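Local coordinates for ABC transporter periplasmic-binding protein YtfQ (Mycobacterium smegmatis, PDB 6HB0) that probably binds L-arabinofuranose outside the membrane and passes it to an ABC importer of the mycobacterial cell envelope, at residues 20-25 with 269-274; 66-71 with 77-82; 200-205 with 229-234. All blocks are in the same frame, centred on the assembly; numbering follows the deposited sequence.

Interaction 1 (20-25 with 269-274); sequences LTLGFA and PELMDL
L22 and M272 make the closest approach between strand 21-25 and helix 269-274: the CD2 methyl of L22 sits 3.8 Å from M272 SD and 3.9 Å from M272 CE, so one branch of the leucine rests against the thioether end of the methionine. The two side chains cross at about a right angle. M272 does not set out toward the strand; bends at chi2 (-54°) and chi3 (147°) swing its sulfur and terminal methyl round to L22. The preceding residue, L271, points at the strand, and its CD2 methyl comes within 4.2 Å of CE1 of the F24 ring, the two side chains meeting obliquely. L22 CD2 also lies 4.4 Å from L271 CG, which places this methyl near both helix residues. All four side chains are buried, and no hydrogen bond or charge joins the segments. Behind this first shell, E270 turns its carboxylate back over the backbone around the helix start: OE1 accepts the N-H of L271 at 3.0 Å with its anti lone pair, as well as that of G268, while OE2 takes the N-H of L267. The carboxylate thus gathers three N-H groups where the chain enters the helix. The strand and helix axes pass 10.7 Å apart at 127°. Helix 38-48 packs beside the contact, with I41 against F24 and A44, A45 and A48 against M272, while strands 51-56 and 78-81 flank strand 21-26 in the parallel sheet.

Interaction 2 (66-71 with 77-82); sequences SAIRSF and DVIAFS
I68 of helix 66-71 lays its CD1 methyl on the ring of F81, the CH-pi contact of the interface. CD1 stands 3.7 Å from the ring centroid and only 8° off the ring normal, so the methyl sits over the middle of the face and is nearly equidistant from all six ring carbons. In F81 a chi1 of 67° sets CG between the backbone N and the carbonyl carbon, and the ring's turn about chi2 offers its face to I68; W89 also meets this ring. The remaining contacts are apolar packing centred on I79. Its CD1 lies 3.7 Å from F71 CB, and its CG1 is equally near that CB but 4.1 Å from F71 CD2, reaching the ring obliquely. The same CD1 also approaches I68 CG2 at 4.2 Å and I68 O at 3.9 Å, touching both helix residues, which lie about one turn apart. Among polar groups, none bonds across the interface: A67 O stands 3.4 Å above the plane of the F71 ring, offset toward its rim, while accepting the N-H of F71 within the helix. Helix 90-98 adds V92 and T96 against I68. The helix and strand run almost antiparallel, at 168°, and are joined by a short connection. This is the return of a beta-alpha-beta crossover: helix 61-73 leads from strand 51-56 to strand 78-81 in the parallel alpha/beta sheet of a periplasmic-binding-protein lobe.

Interaction 3 (200-205 with 229-234); sequences AFLKST and AGKKPG
L202 carries this contact through a chi1 of -72°, which keeps CG opposite the carbonyl carbon, and a chi2 of 160°, which turns its fork so that each methyl meets a different partner on the loop 229-234. CD1 meets the CB methyl of A229 at 4.0 Å. CD2 instead reaches the middle of the K231 chain, 4.2 Å from CD, where the leucine and lysine slide past each other in opposite directions. The aliphatic stem of the lysine thus makes the contact at CD, and the chain bends at chi4 (-67°) beyond it. Both partners lie where helix 216-228 ends. A Schellman motif closes it: K231 N bonds to I226 O and G230 N to E227 O, with G230 as the C-prime residue at positive phi. A229 is the first residue past the helix, and the turn at G230 brings K231 back toward L202, on a surface of the lobe containing the mixed sheet. Further on, D236 accepts the N-H of K232, and N258 ND2 donates to G234 O. On the facing side, helix 191-204 is itself finishing: T205 is the first residue to leave helical angles, although its N-H still bonds to F201 O at 2.8 Å. The hydroxyls of S204 and T205 share a hydrogen bond of 3.1 Å between OG and OG1. F201 faces strands 148-154 and 179-186, while L202 also touches I237, just ahead of strand 238-242.

Overall arrangement
Interactions 1 and 2 are core contacts of the same lobe and share its parallel sheet, where strands 21-26 and 78-81 are neighbours; G23 O and A80 N probably hydrogen-bond between them at 2.8 Å. Helix 269-279 packs on strand 21-26 and helix 61-73 on strand 78-81, the former through aliphatic, thioether and oblique ring contacts, the latter with a methyl centred over a ring face. Interaction 3 belongs to the other lobe, its centre about 48 to 50 Å from the others, beyond the chain's centre. It joins a helix end to a loop at the surface, and two exposed residues replace the wholly buried sets of interactions 1 and 2.

Interaction 1 (20-25 with 269-274)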
# COMPACT_ATOMS: atom_id res chain seq x y z
N LEU A 20 -27.13 -5.67 -8.58
CA LEU A 20 -26.64 -4.38 -8.12
C LEU A 20 -25.75 -3.73 -9.22
O LEU A 20 -24.94 -4.40 -9.79
CB LEU A 20 -25.86 -4.66 -6.84
CG LEU A 20 -25.43 -3.58 -5.87
CD1 LEU A 20 -24.14 -2.90 -6.33
CD2 LEU A 20 -26.59 -2.62 -5.74
N THR A 21 -25.93 -2.45 -9.52
CA THR A 21 -25.08 -1.73 -10.46
C THR A 21 -24.14 -0.77 -9.71
O THR A 21 -24.58 0.11 -8.96
CB THR A 21 -25.88 -0.98 -11.55
OG1 THR A 21 -26.61 -1.93 -12.32
CG2 THR A 21 -25.01 -0.29 -12.50
N LEU A 22 -22.84 -0.93 -9.98
CA LEU A 22 -21.79 -0.19 -9.32
C LEU A 22 -21.04 0.59 -10.35
O LEU A 22 -20.45 0.02 -11.25
CB LEU A 22 -20.82 -1.14 -8.65
CG LEU A 22 -19.54 -0.53 -8.03
CD1 LEU A 22 -19.92 0.44 -6.95
CD2 LEU A 22 -18.63 -1.60 -7.39
N GLY A 23 -21.06 1.91 -10.22
CA GLY A 23 -20.20 2.74 -11.04
C GLY A 23 -18.87 2.94 -10.35
O GLY A 23 -18.84 3.34 -9.19
N PHE A 24 -17.77 2.65 -11.05
CA PHE A 24 -16.45 2.85 -10.48
C PHE A 24 -15.60 3.78 -11.33
O PHE A 24 -15.28 3.44 -12.46
CB PHE A 24 -15.71 1.53 -10.35
CG PHE A 24 -14.43 1.66 -9.58
CD1 PHE A 24 -14.44 1.66 -8.21
CD2 PHE A 24 -13.24 1.91 -10.23
CE1 PHE A 24 -13.28 1.81 -7.48
CE2 PHE A 24 -12.06 2.09 -9.50
CZ PHE A 24 -12.09 2.02 -8.13
N ALA A 25 -15.22 4.94 -10.78
CA ALA A 25 -14.35 5.89 -11.50
C ALA A 25 -12.91 5.72 -11.03
O ALA A 25 -12.53 6.11 -9.89
CB ALA A 25 -14.82 7.29 -11.27
N PRO A 269 -13.19 -7.88 -3.17
CA PRO A 269 -14.40 -8.48 -2.61
C PRO A 269 -15.01 -7.68 -1.52
O PRO A 269 -16.24 -7.63 -1.38
CB PRO A 269 -13.91 -9.82 -2.07
CG PRO A 269 -12.83 -10.15 -3.01
CD PRO A 269 -12.10 -8.86 -3.20
N GLU A 270 -14.18 -7.00 -0.75
CA GLU A 270 -14.73 -6.18 0.34
C GLU A 270 -15.49 -4.97 -0.25
O GLU A 270 -16.53 -4.56 0.29
CB GLU A 270 -13.67 -5.82 1.39
CG GLU A 270 -12.72 -4.68 1.08
CD GLU A 270 -11.65 -5.04 0.03
OE1 GLU A 270 -12.05 -5.05 -1.18
OE2 GLU A 270 -10.42 -5.27 0.35
N LEU A 271 -15.01 -4.40 -1.34
CA LEU A 271 -15.76 -3.34 -2.04
C LEU A 271 -17.12 -3.84 -2.50
O LEU A 271 -18.14 -3.18 -2.30
CB LEU A 271 -14.94 -2.85 -3.24
CG LEU A 271 -15.62 -1.89 -4.19
CD1 LEU A 271 -16.10 -0.67 -3.42
CD2 LEU A 271 -14.67 -1.50 -5.32
N MET A 272 -17.16 -5.03 -3.09
CA MET A 272 -18.44 -5.57 -3.60
C MET A 272 -19.38 -5.84 -2.42
O MET A 272 -20.55 -5.54 -2.48
CB MET A 272 -18.24 -6.84 -4.41
CG MET A 272 -17.33 -6.62 -5.60
SD MET A 272 -17.85 -5.26 -6.68
CE MET A 272 -16.24 -4.69 -7.23
N ASP A 273 -18.85 -6.39 -1.35
CA ASP A 273 -19.64 -6.62 -0.15
C ASP A 273 -20.18 -5.33 0.48
O ASP A 273 -21.35 -5.23 0.84
CB ASP A 273 -18.82 -7.40 0.86
CG ASP A 273 -19.59 -7.63 2.12
OD1 ASP A 273 -20.65 -8.29 2.05
OD2 ASP A 273 -19.16 -7.10 3.17
N LEU A 274 -19.33 -4.32 0.59
CA LEU A 274 -19.77 -3.01 1.03
C LEU A 274 -20.78 -2.36 0.10
O LEU A 274 -21.70 -1.71 0.56
CB LEU A 274 -18.58 -2.05 1.21
CG LEU A 274 -17.72 -2.47 2.36
CD1 LEU A 274 -16.30 -1.93 2.19
CD2 LEU A 274 -18.32 -2.05 3.69

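Interaction 2 (66-71 with 77-82)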
# COMPACT_ATOMS: atom_id res chain seq x y z
N SER A 66 -16.91 14.37 -13.90
CA SER A 66 -17.83 14.05 -15.01
C SER A 66 -18.28 12.58 -14.97
O SER A 66 -19.45 12.29 -15.14
CB SER A 66 -17.19 14.32 -16.37
OG SER A 66 -16.91 15.71 -16.46
N ALA A 67 -17.34 11.67 -14.73
CA ALA A 67 -17.72 10.26 -14.65
C ALA A 67 -18.76 10.06 -13.52
O ALA A 67 -19.76 9.38 -13.69
CB ALA A 67 -16.48 9.40 -14.48
N ILE A 68 -18.55 10.70 -12.37
CA ILE A 68 -19.51 10.58 -11.27
C ILE A 68 -20.89 11.10 -11.68
O ILE A 68 -21.91 10.46 -11.39
CB ILE A 68 -18.96 11.23 -10.01
CG1 ILE A 68 -17.77 10.40 -9.49
CG2 ILE A 68 -20.01 11.35 -8.92
CD1 ILE A 68 -16.90 11.18 -8.52
N ARG A 69 -20.92 12.25 -12.33
CA ARG A 69 -22.18 12.82 -12.79
C ARG A 69 -22.88 11.92 -13.79
O ARG A 69 -24.09 11.77 -13.73
CB ARG A 69 -21.96 14.18 -13.44
CG ARG A 69 -21.52 15.21 -12.44
CD ARG A 69 -21.37 16.58 -13.02
NE ARG A 69 -21.33 17.49 -11.88
CZ ARG A 69 -20.56 18.55 -11.81
NH1 ARG A 69 -19.76 18.86 -12.81
NH2 ARG A 69 -20.59 19.30 -10.72
N SER A 70 -22.12 11.31 -14.68
CA SER A 70 -22.70 10.39 -15.64
C SER A 70 -23.26 9.13 -14.94
O SER A 70 -24.35 8.65 -15.29
CB SER A 70 -21.70 10.05 -16.71
OG SER A 70 -22.08 8.89 -17.40
N PHE A 71 -22.58 8.64 -13.91
CA PHE A 71 -23.16 7.55 -13.14
C PHE A 71 -24.47 7.94 -12.49
O PHE A 71 -25.38 7.10 -12.39
CB PHE A 71 -22.22 7.01 -12.03
CG PHE A 71 -20.98 6.37 -12.54
CD1 PHE A 71 -20.99 5.56 -13.67
CD2 PHE A 71 -19.80 6.49 -11.82
CE1 PHE A 71 -19.84 4.96 -14.13
CE2 PHE A 71 -18.64 5.87 -12.28
CZ PHE A 71 -18.66 5.10 -13.44
N ASP A 77 -26.71 2.10 -8.66
CA ASP A 77 -27.10 1.90 -7.28
C ASP A 77 -26.07 2.42 -6.29
O ASP A 77 -26.42 2.88 -5.21
CB ASP A 77 -27.35 0.42 -7.02
CG ASP A 77 -28.48 -0.15 -7.92
OD1 ASP A 77 -29.58 0.42 -7.96
OD2 ASP A 77 -28.25 -1.14 -8.61
N VAL A 78 -24.80 2.32 -6.66
CA VAL A 78 -23.67 2.69 -5.81
C VAL A 78 -22.57 3.27 -6.69
O VAL A 78 -22.37 2.85 -7.81
CB VAL A 78 -23.08 1.44 -5.10
CG1 VAL A 78 -21.98 1.82 -4.12
CG2 VAL A 78 -24.19 0.69 -4.36
N ILE A 79 -21.88 4.28 -6.18
CA ILE A 79 -20.77 4.87 -6.89
C ILE A 79 -19.53 4.70 -5.98
O ILE A 79 -19.58 4.95 -4.77
CB ILE A 79 -20.99 6.37 -7.17
CG1 ILE A 79 -21.94 6.53 -8.35
CG2 ILE A 79 -19.67 7.07 -7.51
CD1 ILE A 79 -22.50 7.95 -8.46
N ALA A 80 -18.45 4.24 -6.58
CA ALA A 80 -17.20 4.19 -5.89
C ALA A 80 -16.18 4.85 -6.78
O ALA A 80 -16.27 4.80 -8.00
CB ALA A 80 -16.81 2.76 -5.58
N PHE A 81 -15.21 5.49 -6.15
CA PHE A 81 -14.09 6.00 -6.90
C PHE A 81 -12.85 6.13 -6.06
O PHE A 81 -12.91 6.12 -4.84
CB PHE A 81 -14.42 7.33 -7.58
CG PHE A 81 -14.64 8.49 -6.64
CD1 PHE A 81 -15.83 8.63 -5.95
CD2 PHE A 81 -13.69 9.52 -6.55
CE1 PHE A 81 -16.06 9.70 -5.14
CE2 PHE A 81 -13.93 10.61 -5.73
CZ PHE A 81 -15.11 10.68 -5.00
N SER A 82 -11.75 6.19 -6.77
CA SER A 82 -10.42 6.34 -6.25
C SER A 82 -10.00 7.78 -6.56
O SER A 82 -9.64 8.08 -7.69
CB SER A 82 -9.57 5.32 -7.02
OG SER A 82 -8.24 5.35 -6.68

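Interaction 3 (200-205 with 229-234)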
# COMPACT_ATOMS: atom_id res chain seq x y z
N ALA A 200 26.56 6.20 0.10
CA ALA A 200 26.86 7.37 0.89
C ALA A 200 26.83 7.05 2.39
O ALA A 200 27.64 7.54 3.14
CB ALA A 200 25.87 8.48 0.60
N PHE A 201 25.84 6.27 2.82
CA PHE A 201 25.71 5.92 4.22
C PHE A 201 26.93 5.09 4.68
O PHE A 201 27.42 5.27 5.80
CB PHE A 201 24.45 5.08 4.46
CG PHE A 201 23.16 5.83 4.40
CD1 PHE A 201 23.09 7.22 4.48
CD2 PHE A 201 21.97 5.13 4.34
CE1 PHE A 201 21.91 7.88 4.52
CE2 PHE A 201 20.76 5.80 4.35
CZ PHE A 201 20.73 7.18 4.47
N LEU A 202 27.34 4.14 3.87
CA LEU A 202 28.49 3.29 4.15
C LEU A 202 29.78 4.12 4.29
O LEU A 202 30.68 3.74 5.03
CB LEU A 202 28.68 2.24 3.05
CG LEU A 202 27.64 1.10 3.05
CD1 LEU A 202 27.61 0.41 1.68
CD2 LEU A 202 27.88 0.09 4.16
N LYS A 203 29.86 5.24 3.58
CA LYS A 203 30.99 6.15 3.70
C LYS A 203 30.93 7.02 4.94
O LYS A 203 31.95 7.23 5.57
CB LYS A 203 31.13 7.03 2.44
CG LYS A 203 31.89 6.35 1.32
CD LYS A 203 31.66 7.03 -0.02
CE LYS A 203 32.09 6.14 -1.18
NZ LYS A 203 31.17 6.29 -2.34
N SER A 204 29.74 7.50 5.29
CA SER A 204 29.56 8.49 6.34
C SER A 204 29.33 7.87 7.73
O SER A 204 29.49 8.53 8.73
CB SER A 204 28.37 9.38 6.01
OG SER A 204 27.16 8.70 6.32
N THR A 205 28.91 6.61 7.77
CA THR A 205 28.43 6.00 8.99
C THR A 205 29.24 4.74 9.26
O THR A 205 29.03 3.72 8.61
CB THR A 205 26.93 5.64 8.90
OG1 THR A 205 26.17 6.80 8.53
CG2 THR A 205 26.43 5.13 10.24
N ALA A 229 30.58 -3.17 -1.16
CA ALA A 229 31.46 -2.81 -0.06
C ALA A 229 32.06 -4.04 0.62
O ALA A 229 32.69 -3.90 1.68
CB ALA A 229 30.71 -1.97 0.96
N GLY A 230 31.86 -5.23 0.04
CA GLY A 230 32.36 -6.48 0.61
C GLY A 230 31.69 -6.88 1.90
O GLY A 230 32.25 -7.63 2.67
N LYS A 231 30.48 -6.39 2.16
CA LYS A 231 29.70 -6.82 3.31
C LYS A 231 28.56 -7.72 2.87
O LYS A 231 28.24 -7.80 1.69
CB LYS A 231 29.18 -5.60 4.09
CG LYS A 231 30.25 -4.87 4.89
CD LYS A 231 29.99 -3.38 5.04
CE LYS A 231 31.10 -2.65 5.81
NZ LYS A 231 31.16 -3.05 7.24
N LYS A 232 27.93 -8.38 3.83
CA LYS A 232 26.95 -9.41 3.55
C LYS A 232 25.56 -8.92 3.96
O LYS A 232 25.24 -8.88 5.14
CB LYS A 232 27.34 -10.66 4.33
CG LYS A 232 27.26 -11.94 3.52
CD LYS A 232 27.11 -13.16 4.43
CE LYS A 232 26.08 -14.13 3.85
NZ LYS A 232 25.87 -15.28 4.77
N PRO A 233 24.73 -8.53 2.97
CA PRO A 233 23.42 -7.99 3.34
C PRO A 233 22.60 -9.08 3.93
O PRO A 233 22.63 -10.16 3.45
CB PRO A 233 22.82 -7.53 2.00
CG PRO A 233 23.48 -8.40 1.01
CD PRO A 233 24.90 -8.56 1.51
N GLY A 234 21.88 -8.79 4.97
CA GLY A 234 21.11 -9.83 5.65
C GLY A 234 21.81 -10.42 6.85
O GLY A 234 21.14 -10.98 7.70